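Local coordinates for L-threonine 3-dehydrogenase (Clostridioides difficile, PDB 7OL1), which probably oxidises the hydroxyl-bearing carbon of L-threonine with a nicotinamide cofactor, as an L-threonine dehydrogenase of the NAD(P)-dependent epimerase/dehydratase family, at residues Leu173-His178 with His256-Asn261; Arg186-Pro191 with Val244-Ala249; Asp252-Arg257 with Lys311-Lys316. All blocks are in the same frame, centred on the assembly; numbering follows the deposited sequence.

Contact 1 of 3, residues Leu173-His178 with His256-Asn261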
loop_
_atom_site.group_PDB
_atom_site.type_symbol
_atom_site.label_atom_id
_atom_site.label_comp_id
_atom_site.label_asym_id
_atom_site.label_seq_id
_atom_site.Cartn_x
_atom_site.Cartn_y
_atom_site.Cartn_z
ATOM N N LEU A 173 -0.956 -1.987 -6.549
ATOM C CA LEU A 173 -1.189 -1.106 -7.718
ATOM C C LEU A 173 -1.014 -1.943 -8.984
ATOM O O LEU A 173 -1.869 -1.857 -9.924
ATOM C CB LEU A 173 -0.153 0.008 -7.610
ATOM C CG LEU A 173 -0.494 1.350 -8.228
ATOM C CD1 LEU A 173 -1.914 1.784 -7.911
ATOM C CD2 LEU A 173 0.505 2.356 -7.697
ATOM N N CYS A 174 0.055 -2.737 -9.005
ATOM C CA CYS A 174 0.303 -3.676 -10.105
ATOM C C CYS A 174 -0.873 -4.652 -10.226
ATOM O O CYS A 174 -1.301 -4.891 -11.377
ATOM C CB CYS A 174 1.624 -4.385 -9.911
ATOM S SG CYS A 174 3.047 -3.274 -10.001
ATOM N N ASP A 175 -1.424 -5.165 -9.115
ATOM C CA ASP A 175 -2.594 -6.089 -9.216
ATOM C C ASP A 175 -3.807 -5.286 -9.710
ATOM O O ASP A 175 -4.569 -5.836 -10.529
ATOM C CB ASP A 175 -2.866 -6.909 -7.946
ATOM C CG ASP A 175 -1.933 -8.109 -7.747
ATOM O OD1 ASP A 175 -1.037 -8.357 -8.599
ATOM O OD2 ASP A 175 -2.081 -8.782 -6.713
ATOM N N TYR A 176 -3.969 -4.024 -9.294
ATOM C CA TYR A 176 -5.115 -3.181 -9.746
ATOM C C TYR A 176 -5.063 -3.011 -11.273
ATOM O O TYR A 176 -6.146 -3.048 -11.886
ATOM C CB TYR A 176 -5.173 -1.813 -9.068
ATOM C CG TYR A 176 -6.251 -0.889 -9.593
ATOM C CD1 TYR A 176 -7.553 -0.992 -9.124
ATOM C CD2 TYR A 176 -5.980 0.124 -10.510
ATOM C CE1 TYR A 176 -8.564 -0.155 -9.579
ATOM C CE2 TYR A 176 -6.985 0.966 -10.985
ATOM C CZ TYR A 176 -8.294 0.827 -10.522
ATOM O OH TYR A 176 -9.344 1.625 -10.954
ATOM N N TYR A 177 -3.879 -2.834 -11.869
ATOM C CA TYR A 177 -3.762 -2.532 -13.318
ATOM C C TYR A 177 -4.186 -3.796 -14.072
ATOM O O TYR A 177 -4.854 -3.676 -15.138
ATOM C CB TYR A 177 -2.389 -1.916 -13.660
ATOM C CG TYR A 177 -2.398 -0.405 -13.593
ATOM C CD1 TYR A 177 -2.295 0.274 -12.386
ATOM C CD2 TYR A 177 -2.620 0.353 -14.730
ATOM C CE1 TYR A 177 -2.375 1.655 -12.318
ATOM C CE2 TYR A 177 -2.686 1.735 -14.683
ATOM C CZ TYR A 177 -2.564 2.389 -13.474
ATOM O OH TYR A 177 -2.637 3.745 -13.449
ATOM N N HIS A 178 -3.917 -4.976 -13.499
ATOM C CA HIS A 178 -4.390 -6.266 -14.078
ATOM C C HIS A 178 -5.902 -6.437 -13.875
ATOM O O HIS A 178 -6.625 -6.696 -14.855
ATOM C CB HIS A 178 -3.648 -7.461 -13.501
ATOM C CG HIS A 178 -4.195 -8.729 -14.052
ATOM N ND1 HIS A 178 -3.972 -9.098 -15.374
ATOM C CD2 HIS A 178 -5.006 -9.665 -13.503
ATOM C CE1 HIS A 178 -4.607 -10.224 -15.611
ATOM N NE2 HIS A 178 -5.259 -10.577 -14.484
ATOM N N HIS A 256 -2.159 -15.704 -8.214
ATOM C CA HIS A 256 -1.389 -14.506 -7.794
ATOM C C HIS A 256 -0.598 -13.908 -8.974
ATOM O O HIS A 256 -0.367 -14.591 -9.994
ATOM C CB HIS A 256 -0.440 -14.901 -6.663
ATOM C CG HIS A 256 -1.116 -15.632 -5.553
ATOM N ND1 HIS A 256 -1.239 -16.994 -5.547
ATOM C CD2 HIS A 256 -1.732 -15.187 -4.440
ATOM C CE1 HIS A 256 -1.874 -17.362 -4.460
ATOM N NE2 HIS A 256 -2.198 -16.275 -3.771
ATOM N N ARG A 257 -0.189 -12.653 -8.836
ATOM C CA ARG A 257 0.562 -11.927 -9.890
ATOM C C ARG A 257 1.624 -11.069 -9.202
ATOM O O ARG A 257 2.832 -11.315 -9.455
ATOM C CB ARG A 257 -0.408 -11.149 -10.782
ATOM C CG ARG A 257 -0.906 -11.935 -11.991
ATOM C CD ARG A 257 -1.942 -11.230 -12.866
ATOM N NE ARG A 257 -1.419 -11.231 -14.227
ATOM C CZ ARG A 257 -1.885 -11.984 -15.189
ATOM N NH1 ARG A 257 -2.920 -12.767 -14.961
ATOM N NH2 ARG A 257 -1.344 -11.947 -16.383
ATOM N N ASN A 258 1.230 -10.134 -8.326
ATOM C CA ASN A 258 2.206 -9.172 -7.749
ATOM C C ASN A 258 2.128 -9.273 -6.239
ATOM O O ASN A 258 1.166 -8.768 -5.666
ATOM C CB ASN A 258 1.955 -7.739 -8.259
ATOM C CG ASN A 258 2.117 -7.579 -9.762
ATOM O OD1 ASN A 258 3.250 -7.425 -10.246
ATOM N ND2 ASN A 258 1.001 -7.594 -10.495
ATOM N N ALA A 259 3.091 -9.939 -5.592
ATOM C CA ALA A 259 4.194 -10.667 -6.200
ATOM C C ALA A 259 4.439 -11.989 -5.458
ATOM O O ALA A 259 4.175 -12.072 -4.239
ATOM C CB ALA A 259 5.456 -9.838 -6.126
ATOM N N PHE A 260 5.080 -12.930 -6.139
ATOM C CA PHE A 260 5.222 -14.337 -5.699
ATOM C C PHE A 260 6.406 -14.434 -4.763
ATOM O O PHE A 260 7.461 -14.003 -5.190
ATOM C CB PHE A 260 5.498 -15.258 -6.883
ATOM C CG PHE A 260 4.304 -15.604 -7.728
ATOM C CD1 PHE A 260 3.517 -16.690 -7.412
ATOM C CD2 PHE A 260 4.017 -14.917 -8.890
ATOM C CE1 PHE A 260 2.436 -17.052 -8.207
ATOM C CE2 PHE A 260 2.929 -15.271 -9.678
ATOM C CZ PHE A 260 2.127 -16.327 -9.330
ATOM N N ASN A 261 6.233 -15.010 -3.573
ATOM C CA ASN A 261 7.364 -15.468 -2.734
ATOM C C ASN A 261 8.235 -16.413 -3.556
ATOM O O ASN A 261 7.682 -17.333 -4.232
ATOM C CB ASN A 261 6.941 -16.292 -1.535
ATOM C CG ASN A 261 6.189 -15.524 -0.492
ATOM O OD1 ASN A 261 6.229 -14.298 -0.471
ATOM N ND2 ASN A 261 5.522 -16.270 0.374
#
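The guanidinium of Arg257 lies flat over one face of the His178 ring, centres 3.6 Å apart and planes turned by 16°. It is displaced toward the rim nearest CE1, with Arg257 NH1 3.1 Å from His178 CE1. The same face also receives a CH-pi contact: Arg257 CD sits above the middle of the ring, 3.5 Å from its centroid. With CD already over the ring, the bend at chi3 (125°) swings NE and the guanidinium across the same face, although the two side chains cross nearly at right angles. His178 ND1 is hydrogen-bonded to Val183 O, while Arg257 NH2 forms a salt bridge with Asp184 and Arg257 NE bonds to Thr185 O, so both stacked groups are tied to the start of strand 184-194 or the turn before it.

One helical turn back, Asp175 OD1 accepts two bonds from Asn258. The amide ND2 donates at 2.9 Å, nearly in line with the carboxylate C-O bond and close to its own amide plane; the backbone N of Asn258 adds a weak bond. ND2 also bonds to Thr185 OG1, fixing the rotation of the amide. Cys174 CB packs against the same amide. A cis peptide follows between Asn258 and Ala259, just before strand 260-261.

Helix 162-181 is thereby joined to the loop entering the short strand 260-261, at the subunit interface: Arg158 of the second subunit pairs with Asp175 OD2 and also bonds to Asn258 O. Asp175 thus divides its oxygens between a neutral amide and an intersubunit arginine. Asp184, which also pairs with Arg186, probably offsets part of the charge of Arg257 and so eases its stacking on the imidazole.

Contact 2 of 3, residues Arg186-Pro191 with Val244-Ala249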
loop_
_atom_site.group_PDB
_atom_site.type_symbol
_atom_site.label_atom_id
_atom_site.label_comp_id
_atom_site.label_asym_id
_atom_site.label_seq_id
_atom_site.Cartn_x
_atom_site.Cartn_y
_atom_site.Cartn_z
ATOM N N ARG A 186 3.160 -8.725 -13.303
ATOM C CA ARG A 186 3.704 -9.888 -12.577
ATOM C C ARG A 186 4.959 -9.507 -11.802
ATOM O O ARG A 186 5.660 -8.582 -12.244
ATOM C CB ARG A 186 4.150 -10.977 -13.555
ATOM C CG ARG A 186 3.034 -11.503 -14.447
ATOM C CD ARG A 186 3.598 -12.531 -15.392
ATOM N NE ARG A 186 2.639 -12.801 -16.455
ATOM C CZ ARG A 186 2.614 -13.918 -17.194
ATOM N NH1 ARG A 186 3.507 -14.890 -17.027
ATOM N NH2 ARG A 186 1.681 -14.041 -18.111
ATOM N N GLY A 187 5.299 -10.251 -10.745
ATOM C CA GLY A 187 6.526 -9.944 -9.993
ATOM C C GLY A 187 6.885 -10.991 -8.973
ATOM O O GLY A 187 6.090 -11.871 -8.708
ATOM N N VAL A 188 8.052 -10.848 -8.370
ATOM C CA VAL A 188 8.531 -11.792 -7.339
ATOM C C VAL A 188 8.994 -10.958 -6.159
ATOM O O VAL A 188 9.398 -9.828 -6.381
ATOM C CB VAL A 188 9.654 -12.682 -7.885
ATOM C CG1 VAL A 188 9.169 -13.524 -9.058
ATOM C CG2 VAL A 188 10.878 -11.865 -8.255
ATOM N N ARG A 189 8.875 -11.511 -4.958
ATOM C CA ARG A 189 9.503 -10.982 -3.735
ATOM C C ARG A 189 10.867 -11.651 -3.613
ATOM O O ARG A 189 10.954 -12.781 -3.146
ATOM C CB ARG A 189 8.615 -11.220 -2.513
ATOM C CG ARG A 189 7.146 -10.878 -2.722
ATOM C CD ARG A 189 6.431 -10.831 -1.381
ATOM N NE ARG A 189 5.052 -10.402 -1.507
ATOM C CZ ARG A 189 3.982 -11.170 -1.392
ATOM N NH1 ARG A 189 4.087 -12.464 -1.119
ATOM N NH2 ARG A 189 2.791 -10.613 -1.519
ATOM N N PHE A 190 11.900 -10.966 -4.057
ATOM C CA PHE A 190 13.296 -11.413 -3.876
ATOM C C PHE A 190 13.667 -11.373 -2.400
ATOM O O PHE A 190 13.382 -10.424 -1.660
ATOM C CB PHE A 190 14.275 -10.566 -4.689
ATOM C CG PHE A 190 14.166 -10.773 -6.169
ATOM C CD1 PHE A 190 14.492 -11.989 -6.731
ATOM C CD2 PHE A 190 13.706 -9.761 -6.992
ATOM C CE1 PHE A 190 14.373 -12.189 -8.097
ATOM C CE2 PHE A 190 13.590 -9.963 -8.358
ATOM C CZ PHE A 190 13.937 -11.170 -8.909
ATOM N N PRO A 191 14.376 -12.419 -1.967
ATOM C CA PRO A 191 15.125 -12.369 -0.726
ATOM C C PRO A 191 16.477 -11.707 -0.955
ATOM O O PRO A 191 16.698 -11.203 -2.029
ATOM C CB PRO A 191 15.356 -13.857 -0.457
ATOM C CG PRO A 191 15.526 -14.458 -1.839
ATOM C CD PRO A 191 14.514 -13.703 -2.675
ATOM N N VAL A 244 12.646 -14.527 -15.857
ATOM C CA VAL A 244 12.304 -15.013 -17.226
ATOM C C VAL A 244 11.182 -16.055 -17.147
ATOM O O VAL A 244 10.140 -15.889 -17.877
ATOM C CB VAL A 244 13.548 -15.570 -17.932
ATOM C CG1 VAL A 244 13.236 -15.927 -19.375
ATOM C CG2 VAL A 244 14.701 -14.584 -17.855
ATOM N N ASP A 245 11.379 -17.096 -16.321
ATOM C CA ASP A 245 10.397 -18.211 -16.168
ATOM C C ASP A 245 9.020 -17.575 -15.934
ATOM O O ASP A 245 8.093 -17.888 -16.729
ATOM C CB ASP A 245 10.817 -19.232 -15.101
ATOM C CG ASP A 245 12.083 -20.036 -15.423
ATOM O OD1 ASP A 245 12.421 -20.190 -16.630
ATOM O OD2 ASP A 245 12.747 -20.496 -14.459
ATOM N N LEU A 246 8.933 -16.612 -15.002
ATOM C CA LEU A 246 7.641 -15.958 -14.641
ATOM C C LEU A 246 7.164 -15.031 -15.765
ATOM O O LEU A 246 5.942 -15.083 -16.066
ATOM C CB LEU A 246 7.705 -15.222 -13.295
ATOM C CG LEU A 246 6.454 -14.386 -12.979
ATOM C CD1 LEU A 246 5.186 -15.217 -13.082
ATOM C CD2 LEU A 246 6.533 -13.699 -11.621
ATOM N N ILE A 247 8.024 -14.202 -16.369
ATOM C CA ILE A 247 7.525 -13.239 -17.412
ATOM C C ILE A 247 6.776 -14.020 -18.510
ATOM O O ILE A 247 5.680 -13.531 -18.960
ATOM C CB ILE A 247 8.631 -12.315 -17.981
ATOM C CG1 ILE A 247 8.873 -11.109 -17.066
ATOM C CG2 ILE A 247 8.249 -11.844 -19.375
ATOM C CD1 ILE A 247 10.250 -10.492 -17.149
ATOM N N GLU A 248 7.333 -15.192 -18.866
ATOM C CA GLU A 248 6.976 -16.012 -20.056
ATOM C C GLU A 248 6.012 -17.147 -19.698
ATOM O O GLU A 248 5.532 -17.804 -20.629
ATOM C CB GLU A 248 8.245 -16.587 -20.688
ATOM C CG GLU A 248 9.197 -15.495 -21.135
ATOM C CD GLU A 248 10.120 -15.858 -22.279
ATOM O OE1 GLU A 248 10.917 -16.811 -22.108
ATOM O OE2 GLU A 248 10.055 -15.171 -23.324
ATOM N N ALA A 249 5.733 -17.367 -18.416
ATOM C CA ALA A 249 4.821 -18.428 -17.956
ATOM C C ALA A 249 3.447 -18.281 -18.610
ATOM O O ALA A 249 3.016 -17.186 -18.939
ATOM C CB ALA A 249 4.716 -18.404 -16.457
#
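Arg186 NH1 gives hydrogen bonds to two carbonyl oxygens near the C-terminal end of helix 236-248, Leu246 O at 2.6 Å and Ala249 O at 3.0 Å. The first is approached almost head-on, with a C=O...N angle of 170°; the second lies in the guanidinium plane, but there the donor stands above the carbonyl plane. Ile247 O faces the flat side of the guanidinium without a bond. Leu246 O also accepts from Ala249 N at 3.3 Å, so one carbonyl serves both the turn and the arginine. An arginine beside these carbonyls would also be favoured by the helix dipole.

The extended Arg186 chain carries its guanidinium across to the helix, and Leu246 lies against the aliphatic part: its CD1 is 3.9 Å from Arg186 CD. The other methyl of Leu246, CD2, meets Val188 CG1 at 3.7 Å and Gly187 O at 3.5 Å.

Arg186 NE forms a salt bridge with Asp184, earlier on the same strand, which also pairs with Arg257. The contact packs helix 236-248 against strand 184-194 of the central sheet; Phe134 of the adjacent strand 132-138 touches Val188, Leu246 and Ile247, and Trp313 of helix 307-313 touches Leu246 and Ala249.

Contact 3 of 3, residues Asp252-Arg257 with Lys311-Lys316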
loop_
_atom_site.group_PDB
_atom_site.type_symbol
_atom_site.label_atom_id
_atom_site.label_comp_id
_atom_site.label_asym_id
_atom_site.label_seq_id
_atom_site.Cartn_x
_atom_site.Cartn_y
_atom_site.Cartn_z
ATOM N N ASP A 252 -2.772 -18.349 -17.798
ATOM C CA ASP A 252 -4.021 -19.004 -17.309
ATOM C C ASP A 252 -3.822 -19.720 -15.960
ATOM O O ASP A 252 -4.817 -19.885 -15.267
ATOM C CB ASP A 252 -4.601 -19.964 -18.366
ATOM C CG ASP A 252 -3.633 -20.991 -18.966
ATOM O OD1 ASP A 252 -2.442 -20.654 -19.166
ATOM O OD2 ASP A 252 -4.078 -22.115 -19.271
ATOM N N LYS A 253 -2.613 -20.124 -15.566
ATOM C CA LYS A 253 -2.384 -20.841 -14.275
ATOM C C LYS A 253 -1.970 -19.854 -13.172
ATOM O O LYS A 253 -1.580 -20.318 -12.070
ATOM C CB LYS A 253 -1.326 -21.937 -14.442
ATOM C CG LYS A 253 -1.496 -22.808 -15.682
ATOM C CD LYS A 253 -1.347 -24.286 -15.443
ATOM C CE LYS A 253 -2.640 -25.031 -15.707
ATOM N NZ LYS A 253 -2.618 -26.362 -15.059
ATOM N N LEU A 254 -2.029 -18.547 -13.439
ATOM C CA LEU A 254 -1.580 -17.502 -12.470
ATOM C C LEU A 254 -2.755 -17.127 -11.571
ATOM O O LEU A 254 -3.730 -16.587 -12.081
ATOM C CB LEU A 254 -1.054 -16.280 -13.225
ATOM C CG LEU A 254 0.281 -16.480 -13.929
ATOM C CD1 LEU A 254 0.685 -15.229 -14.690
ATOM C CD2 LEU A 254 1.374 -16.884 -12.946
ATOM N N ILE A 255 -2.699 -17.455 -10.293
ATOM C CA ILE A 255 -3.793 -17.057 -9.374
ATOM C C ILE A 255 -3.380 -15.733 -8.731
ATOM O O ILE A 255 -4.209 -14.814 -8.700
ATOM C CB ILE A 255 -4.093 -18.174 -8.356
ATOM C CG1 ILE A 255 -4.794 -19.353 -9.046
ATOM C CG2 ILE A 255 -4.897 -17.627 -7.176
ATOM C CD1 ILE A 255 -4.170 -20.708 -8.759
ATOM N N HIS A 256 -2.159 -15.704 -8.214
ATOM C CA HIS A 256 -1.389 -14.506 -7.794
ATOM C C HIS A 256 -0.598 -13.908 -8.974
ATOM O O HIS A 256 -0.367 -14.591 -9.994
ATOM C CB HIS A 256 -0.440 -14.901 -6.663
ATOM C CG HIS A 256 -1.116 -15.632 -5.553
ATOM N ND1 HIS A 256 -1.239 -16.994 -5.547
ATOM C CD2 HIS A 256 -1.732 -15.187 -4.440
ATOM C CE1 HIS A 256 -1.874 -17.362 -4.460
ATOM N NE2 HIS A 256 -2.198 -16.275 -3.771
ATOM N N ARG A 257 -0.189 -12.653 -8.836
ATOM C CA ARG A 257 0.562 -11.927 -9.890
ATOM C C ARG A 257 1.624 -11.069 -9.202
ATOM O O ARG A 257 2.832 -11.315 -9.455
ATOM C CB ARG A 257 -0.408 -11.149 -10.782
ATOM C CG ARG A 257 -0.906 -11.935 -11.991
ATOM C CD ARG A 257 -1.942 -11.230 -12.866
ATOM N NE ARG A 257 -1.419 -11.231 -14.227
ATOM C CZ ARG A 257 -1.885 -11.984 -15.189
ATOM N NH1 ARG A 257 -2.920 -12.767 -14.961
ATOM N NH2 ARG A 257 -1.344 -11.947 -16.383
ATOM N N LYS A 311 3.454 -23.954 -7.799
ATOM C CA LYS A 311 2.202 -24.498 -8.391
ATOM C C LYS A 311 1.857 -23.738 -9.676
ATOM O O LYS A 311 1.377 -24.382 -10.592
ATOM C CB LYS A 311 1.057 -24.542 -7.367
ATOM C CG LYS A 311 1.233 -25.571 -6.249
ATOM C CD LYS A 311 0.065 -25.645 -5.274
ATOM C CE LYS A 311 0.537 -25.851 -3.849
ATOM N NZ LYS A 311 -0.474 -25.431 -2.848
ATOM N N GLU A 312 2.090 -22.424 -9.769
ATOM C CA GLU A 312 1.390 -21.573 -10.778
ATOM C C GLU A 312 2.245 -21.363 -12.042
ATOM O O GLU A 312 1.666 -21.096 -13.115
ATOM C CB GLU A 312 0.977 -20.267 -10.113
ATOM C CG GLU A 312 -0.026 -20.442 -8.988
ATOM C CD GLU A 312 -0.456 -19.147 -8.319
ATOM O OE1 GLU A 312 -0.760 -18.167 -9.058
ATOM O OE2 GLU A 312 -0.492 -19.123 -7.071
ATOM N N TRP A 313 3.570 -21.439 -11.944
ATOM C CA TRP A 313 4.482 -21.164 -13.092
ATOM C C TRP A 313 5.786 -21.948 -12.928
ATOM O O TRP A 313 6.743 -21.668 -13.667
ATOM C CB TRP A 313 4.746 -19.647 -13.266
ATOM C CG TRP A 313 5.183 -18.890 -12.044
ATOM C CD1 TRP A 313 4.376 -18.303 -11.098
ATOM C CD2 TRP A 313 6.529 -18.573 -11.655
ATOM N NE1 TRP A 313 5.132 -17.676 -10.132
ATOM C CE2 TRP A 313 6.460 -17.831 -10.455
ATOM C CE3 TRP A 313 7.781 -18.828 -12.199
ATOM C CZ2 TRP A 313 7.594 -17.370 -9.794
ATOM C CZ3 TRP A 313 8.907 -18.338 -11.560
ATOM C CH2 TRP A 313 8.812 -17.627 -10.370
ATOM N N ASN A 314 5.814 -22.907 -12.005
ATOM C CA ASN A 314 6.876 -23.936 -11.948
ATOM C C ASN A 314 8.204 -23.261 -11.594
ATOM O O ASN A 314 9.252 -23.571 -12.216
ATOM C CB ASN A 314 6.923 -24.733 -13.254
ATOM C CG ASN A 314 7.828 -25.941 -13.147
ATOM O OD1 ASN A 314 8.172 -26.392 -12.049
ATOM N ND2 ASN A 314 8.263 -26.443 -14.284
ATOM N N PHE A 315 8.179 -22.381 -10.598
ATOM C CA PHE A 315 9.423 -21.845 -9.994
ATOM C C PHE A 315 10.365 -23.029 -9.730
ATOM O O PHE A 315 9.983 -24.007 -9.082
ATOM C CB PHE A 315 9.112 -21.012 -8.752
ATOM C CG PHE A 315 10.317 -20.688 -7.909
ATOM C CD1 PHE A 315 11.321 -19.868 -8.393
ATOM C CD2 PHE A 315 10.429 -21.173 -6.619
ATOM C CE1 PHE A 315 12.411 -19.536 -7.597
ATOM C CE2 PHE A 315 11.521 -20.853 -5.822
ATOM C CZ PHE A 315 12.509 -20.023 -6.308
ATOM N N LYS A 316 11.569 -22.941 -10.269
ATOM C CA LYS A 316 12.635 -23.960 -10.171
ATOM C C LYS A 316 13.808 -23.237 -9.517
ATOM O O LYS A 316 13.631 -22.088 -9.170
ATOM C CB LYS A 316 12.798 -24.521 -11.588
ATOM C CG LYS A 316 13.931 -25.507 -11.896
ATOM C CD LYS A 316 13.904 -25.951 -13.367
ATOM C CE LYS A 316 12.552 -25.677 -14.018
ATOM N NZ LYS A 316 12.421 -26.226 -15.387
#
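A single residue, His256, holds both oxygens of the Glu312 carboxylate, one through its imidazole and the other through its backbone N-H. His256 ND1 donates to Glu312 OE2 at 2.7 Å, with the oxygen only 1° out of the ring plane and accepting the hydrogen bond on its syn lone pair. His256 N reaches the other oxygen, OE1, at 3.0 Å and likewise meets the syn lone pair. Ile255 N also points at OE1 and is probably a further donor, but it is modelled too close for the length of that bond to be trusted. The Glu312 chain runs extended beyond CG (chi2 -180°), carrying the carboxylate from helix 307-313 into the bend of the loop Asp252-Arg257. The oxygen OE2 lies in the plane of the imidazole, although the carboxylate as a whole is tilted by 36° from it.

Ile255 crosses the glutamate at about a right angle, its CD1 4.1 Å from Glu312 CD. The backbone carbonyl of Lys253 lies near Glu312 CB. Next along the chain, Trp313 meets Leu254 obliquely, CD1 of the indole lying 3.8 Å from Leu254 CD2. The indole also meets Phe260 edge-to-face and touches Leu246 of helix 236-248 and Ala249 just after it.

His256 NE2 is hydrogen-bonded to Asp154, so the imidazole bridges two carboxylates. Acids on both nitrogens would tend to favour its protonated form, and the ring and backbone N-H of His256 would help to stabilise a negative charge on the buried Glu312.

The three contacts cluster on one side of the chain's centre, their centres about 9 to 12 Å apart. Contacts 1 and 2 meet at the central sheet, where strands 184-194 and 260-261 are parallel neighbours: Phe260 O probably bonds to Arg189 N. Contact 3 shares His256 and Arg257 with contact 1 and joins contact 2 by a probable hydrogen bond from Gly187 N to Arg257 O. In sequence, both segments of contact 2 lie between those of contact 1, and contact 3 starts on the loop where contact 1 ends. The loop that follows helix 236-248 thus ties helix 162-181, at the subunit interface, to the sheet and to helix 307-313.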